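Local coordinates for protein 4-alpha-glucanotransferase (PDB 5B68) that is a bacterial amylomaltase, also called disproportionating enzyme, a 4-alpha-glucanotransferase that joins an N-terminal beta-sandwich domain to a TIM-barrel catalytic domain, at residues 161-166 and 497-502; 489-494 and 519-524. One frame throughout, in Å; residues are numbered along the deposited sequence.

Contact 1: residues 161-166 and 497-502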
loop_
_atom_site.group_PDB
_atom_site.type_symbol
_atom_site.label_atom_id
_atom_site.label_comp_id
_atom_site.label_asym_id
_atom_site.label_seq_id
_atom_site.Cartn_x
_atom_site.Cartn_y
_atom_site.Cartn_z
ATOM N N ILE A 161 19.104 1.143 -11.161
ATOM C CA ILE A 161 19.103 2.447 -11.792
ATOM C C ILE A 161 17.631 2.936 -11.969
ATOM O O ILE A 161 16.766 2.240 -12.550
ATOM C CB ILE A 161 19.803 2.349 -13.148
ATOM C CG1 ILE A 161 21.257 1.807 -13.000
ATOM C CG2 ILE A 161 19.794 3.687 -13.833
ATOM C CD1 ILE A 161 22.165 2.663 -12.108
ATOM N N THR A 162 17.355 4.107 -11.422
ATOM C CA THR A 162 15.991 4.528 -11.198
ATOM C C THR A 162 15.719 5.813 -11.979
ATOM O O THR A 162 16.636 6.557 -12.326
ATOM C CB THR A 162 15.725 4.736 -9.733
ATOM O OG1 THR A 162 16.405 5.894 -9.268
ATOM C CG2 THR A 162 16.068 3.508 -8.869
ATOM N N PRO A 163 14.455 6.014 -12.381
ATOM C CA PRO A 163 14.181 7.206 -13.212
ATOM C C PRO A 163 14.120 8.509 -12.437
ATOM O O PRO A 163 13.617 8.564 -11.303
ATOM C CB PRO A 163 12.844 6.862 -13.879
ATOM C CG PRO A 163 12.170 6.030 -12.842
ATOM C CD PRO A 163 13.254 5.163 -12.258
ATOM N N ALA A 164 14.583 9.586 -13.068
ATOM C CA ALA A 164 14.477 10.889 -12.462
ATOM C C ALA A 164 12.991 11.323 -12.170
ATOM O O ALA A 164 12.730 11.898 -11.151
ATOM C CB ALA A 164 15.206 11.931 -13.335
ATOM N N ARG A 165 12.063 11.005 -13.093
ATOM C CA ARG A 165 10.688 11.449 -12.991
ATOM C C ARG A 165 9.748 10.505 -13.742
ATOM O O ARG A 165 10.014 10.064 -14.866
ATOM C CB ARG A 165 10.582 12.845 -13.566
ATOM C CG ARG A 165 9.252 13.574 -13.259
ATOM C CD ARG A 165 9.217 14.946 -13.951
ATOM N NE ARG A 165 7.894 15.608 -13.832
ATOM C CZ ARG A 165 7.411 16.173 -12.734
ATOM N NH1 ARG A 165 6.235 16.794 -12.811
ATOM N NH2 ARG A 165 8.075 16.183 -11.556
ATOM N N LEU A 166 8.653 10.171 -13.089
ATOM C CA LEU A 166 7.567 9.395 -13.678
ATOM C C LEU A 166 6.933 10.188 -14.854
ATOM O O LEU A 166 6.550 11.341 -14.652
ATOM C CB LEU A 166 6.490 9.165 -12.604
ATOM C CG LEU A 166 6.885 8.170 -11.571
ATOM C CD1 LEU A 166 6.052 8.298 -10.340
ATOM C CD2 LEU A 166 6.795 6.759 -12.151
ATOM N N GLU A 497 9.687 0.834 -10.722
ATOM C CA GLU A 497 8.633 -0.125 -11.030
ATOM C C GLU A 497 7.374 0.498 -11.684
ATOM O O GLU A 497 6.792 -0.064 -12.646
ATOM C CB GLU A 497 8.350 -0.978 -9.840
ATOM C CG GLU A 497 9.449 -1.998 -9.536
ATOM C CD GLU A 497 9.699 -2.946 -10.667
ATOM O OE1 GLU A 497 8.732 -3.590 -11.180
ATOM O OE2 GLU A 497 10.891 -3.074 -11.074
ATOM N N ALA A 498 6.941 1.640 -11.162
ATOM C CA ALA A 498 5.879 2.403 -11.779
ATOM C C ALA A 498 6.184 2.895 -13.189
ATOM O O ALA A 498 5.333 2.789 -14.086
ATOM C CB ALA A 498 5.410 3.555 -10.848
ATOM N N GLU A 499 7.392 3.390 -13.429
ATOM C CA GLU A 499 7.762 3.841 -14.742
ATOM C C GLU A 499 7.738 2.678 -15.721
ATOM O O GLU A 499 7.157 2.836 -16.794
ATOM C CB GLU A 499 9.091 4.561 -14.736
ATOM C CG GLU A 499 9.477 5.150 -16.080
ATOM C CD GLU A 499 8.654 6.364 -16.511
ATOM O OE1 GLU A 499 7.773 6.781 -15.783
ATOM O OE2 GLU A 499 8.880 6.893 -17.599
ATOM N N LEU A 500 8.217 1.499 -15.329
ATOM C CA LEU A 500 8.238 0.303 -16.241
ATOM C C LEU A 500 6.786 -0.161 -16.565
ATOM O O LEU A 500 6.500 -0.678 -17.671
ATOM C CB LEU A 500 8.995 -0.843 -15.598
ATOM C CG LEU A 500 10.491 -0.697 -15.313
ATOM C CD1 LEU A 500 11.087 -1.873 -14.568
ATOM C CD2 LEU A 500 11.226 -0.420 -16.627
ATOM N N ALA A 501 5.885 0.065 -15.616
ATOM C CA ALA A 501 4.489 -0.275 -15.751
ATOM C C ALA A 501 3.675 0.856 -16.402
ATOM O O ALA A 501 2.496 0.636 -16.582
ATOM C CB ALA A 501 3.893 -0.594 -14.377
ATOM N N GLY A 502 4.276 2.008 -16.762
ATOM C CA GLY A 502 3.561 3.176 -17.360
ATOM C C GLY A 502 2.529 3.779 -16.414
ATOM O O GLY A 502 1.463 4.252 -16.824
HETATM O O HOH W 1 11.651 8.252 -17.347
#
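E499 reaches from the last turn of helix 487-500, a helix of the TIM-barrel portion, to P163 and L166 in the chain leaving strand 153-162 of the N-terminal beta sandwich. The example is a small part of a domain junction in which one long side chain runs past a proline and beside a leucine. Followed outward, E499 first offers its CB to the proline ring, 3.9 Å from P163 CG, and the two side chains slide past each other in opposite senses. The same CB lies 4.1 Å from L166 CD2. CG stands anti to the backbone N (chi1 -176°), and a bend at chi2 (71°) then brings the carboxylate beside the backbone of L166. There OE1 packs against L166 CA at 3.4 Å, while its hydrogen bond goes to a residue flanking the segments. OE2 finds its partners in the hydroxyl of S167, the residue that follows L166, and in a water that donates to OE2; the same water makes a weak, long bond to the carbonyl oxygen of R165.

L166 makes the apolar contact with the helix. Its CB points across the line between the segments, yet its end comes nearer to the helix, with CD2 3.7 Å from A498 CB. V505 of strand 504-507, the next barrel strand, touches both side chains. Beyond E499 the helix closes in a Schellman motif: G502, at positive phi, sends its N back to the carbonyl oxygen of E499 over 3.0 Å.

Contact 2: residues 489-494 and 519-524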
loop_
_atom_site.group_PDB
_atom_site.type_symbol
_atom_site.label_atom_id
_atom_site.label_comp_id
_atom_site.label_asym_id
_atom_site.label_seq_id
_atom_site.Cartn_x
_atom_site.Cartn_y
_atom_site.Cartn_z
ATOM N N ALA A 489 16.721 4.557 -2.260
ATOM C CA ALA A 489 16.344 3.207 -2.652
ATOM C C ALA A 489 14.844 2.931 -2.669
ATOM O O ALA A 489 14.333 2.500 -3.699
ATOM C CB ALA A 489 17.103 2.189 -1.803
ATOM N N LEU A 490 14.115 3.192 -1.584
ATOM C CA LEU A 490 12.692 2.840 -1.540
ATOM C C LEU A 490 11.870 3.672 -2.533
ATOM O O LEU A 490 11.051 3.139 -3.292
ATOM C CB LEU A 490 12.158 2.982 -0.115
ATOM C CG LEU A 490 12.653 1.900 0.876
ATOM C CD1 LEU A 490 11.995 2.001 2.209
ATOM C CD2 LEU A 490 12.402 0.508 0.330
ATOM N N VAL A 491 12.106 4.973 -2.562
ATOM C CA VAL A 491 11.372 5.861 -3.473
ATOM C C VAL A 491 11.812 5.645 -4.872
ATOM O O VAL A 491 10.984 5.620 -5.819
ATOM C CB VAL A 491 11.602 7.364 -3.148
ATOM C CG1 VAL A 491 10.940 8.249 -4.187
ATOM C CG2 VAL A 491 11.079 7.733 -1.771
ATOM N N GLY A 492 13.128 5.468 -5.046
ATOM C CA GLY A 492 13.684 5.240 -6.410
ATOM C C GLY A 492 13.150 3.966 -7.045
ATOM O O GLY A 492 12.830 3.942 -8.236
ATOM N N ILE A 493 13.047 2.931 -6.257
ATOM C CA ILE A 493 12.507 1.680 -6.760
ATOM C C ILE A 493 10.993 1.764 -7.008
ATOM O O ILE A 493 10.519 1.182 -7.926
ATOM C CB ILE A 493 12.910 0.531 -5.827
ATOM C CG1 ILE A 493 14.436 0.253 -5.967
ATOM C CG2 ILE A 493 12.111 -0.761 -6.118
ATOM C CD1 ILE A 493 15.016 -0.565 -4.806
ATOM N N LEU A 494 10.230 2.449 -6.162
ATOM C CA LEU A 494 8.861 2.676 -6.446
ATOM C C LEU A 494 8.718 3.391 -7.798
ATOM O O LEU A 494 7.903 3.002 -8.652
ATOM C CB LEU A 494 8.226 3.483 -5.301
ATOM C CG LEU A 494 6.845 4.049 -5.526
ATOM C CD1 LEU A 494 5.865 2.921 -5.717
ATOM C CD2 LEU A 494 6.452 4.885 -4.328
ATOM N N ASP A 519 10.012 17.227 -1.304
ATOM C CA ASP A 519 10.710 17.446 -2.532
ATOM C C ASP A 519 11.210 16.146 -3.170
ATOM O O ASP A 519 11.207 16.019 -4.404
ATOM C CB ASP A 519 11.902 18.415 -2.353
ATOM C CG ASP A 519 11.457 19.864 -2.131
ATOM O OD1 ASP A 519 10.284 20.176 -2.429
ATOM O OD2 ASP A 519 12.266 20.681 -1.626
ATOM N N ALA A 520 11.657 15.235 -2.355
ATOM C CA ALA A 520 12.137 13.940 -2.890
ATOM C C ALA A 520 10.976 13.221 -3.633
ATOM O O ALA A 520 11.212 12.609 -4.646
ATOM C CB ALA A 520 12.642 13.063 -1.784
ATOM N N LEU A 521 9.758 13.377 -3.156
ATOM C CA LEU A 521 8.563 12.776 -3.801
ATOM C C LEU A 521 8.170 13.556 -5.044
ATOM O O LEU A 521 8.058 13.012 -6.142
ATOM C CB LEU A 521 7.417 12.639 -2.838
ATOM C CG LEU A 521 7.628 11.664 -1.657
ATOM C CD1 LEU A 521 6.523 11.845 -0.652
ATOM C CD2 LEU A 521 7.780 10.221 -2.125
ATOM N N ALA A 522 8.053 14.865 -4.907
ATOM C CA ALA A 522 7.553 15.712 -5.985
ATOM C C ALA A 522 8.477 15.690 -7.152
ATOM O O ALA A 522 8.059 15.675 -8.291
ATOM C CB ALA A 522 7.478 17.166 -5.533
ATOM N N GLN A 523 9.763 15.694 -6.866
ATOM C CA GLN A 523 10.718 15.659 -7.980
ATOM C C GLN A 523 10.617 14.429 -8.848
ATOM O O GLN A 523 10.808 14.485 -10.082
ATOM C CB GLN A 523 12.143 15.781 -7.469
ATOM C CG GLN A 523 12.460 17.192 -7.016
ATOM C CD GLN A 523 13.803 17.291 -6.305
ATOM O OE1 GLN A 523 14.540 16.314 -6.236
ATOM N NE2 GLN A 523 14.111 18.480 -5.747
ATOM N N ARG A 524 10.239 13.344 -8.230
ATOM C CA ARG A 524 10.013 12.097 -9.004
ATOM C C ARG A 524 8.718 11.995 -9.715
ATOM O O ARG A 524 8.417 10.944 -10.334
ATOM C CB ARG A 524 10.094 10.902 -8.032
ATOM C CG ARG A 524 11.411 10.786 -7.357
ATOM C CD ARG A 524 12.312 9.814 -8.077
ATOM N NE ARG A 524 13.442 9.528 -7.232
ATOM C CZ ARG A 524 14.455 8.721 -7.549
ATOM N NH1 ARG A 524 14.557 8.051 -8.719
ATOM N NH2 ARG A 524 15.410 8.552 -6.626
#
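Two helices of the TIM-barrel portion, 487-500 and 515-523, meet here, and R524, just past the second, reaches back to the first. V491 points at the second helix, and its two methyls have different partners. CG2 meets L521 CD2 at 4.1 Å, with the valine and leucine side chains crossing at about a right angle. CG1 stands anti to the backbone N (chi1 174°), which carries it toward the arginine, where it lies 4.1 Å from R524 CG and equally near NE.

Farther out, the guanidinium lies against helix 487-500 where G492 has no side chain. G492 CA sits 3.5 Å above one face of that group, displaced toward its rim. The bend at chi2 (-96°) redirects the arginine chain on its way to this glycine.

The chemistry is therefore divided along one side chain: the aliphatic part of R524 joins the apolar packing with V491, while NH1 of its charged end is hydrogen-bonded to P163 O and T162 OG1, outside both helices. Those two oxygens probably help fix the rotation of the guanidinium, so that its flat face rather than its N-H groups meets the glycine.

Contacts 1 and 2 lie with their centres 10 Å apart, on the same side of the centre of the chain, and both draw on helix 487-500: contact 2 uses an earlier part, contact 1 its C-terminal end. Along the sequence the segments alternate, running 161-166, 489-494, 497-502 and 519-524. They also touch directly. R524 O probably accepts a hydrogen bond from L166 N at 2.9 Å, which ties 161-166 to the end of helix 515-523. Helix 487-500 is met by packing instead, with T162 CG2 3.3 Å from G492 O. Strand 504-507 lies between the helices in sequence. Together the contacts seat the end of the N-terminal sandwich against the flank of the barrel.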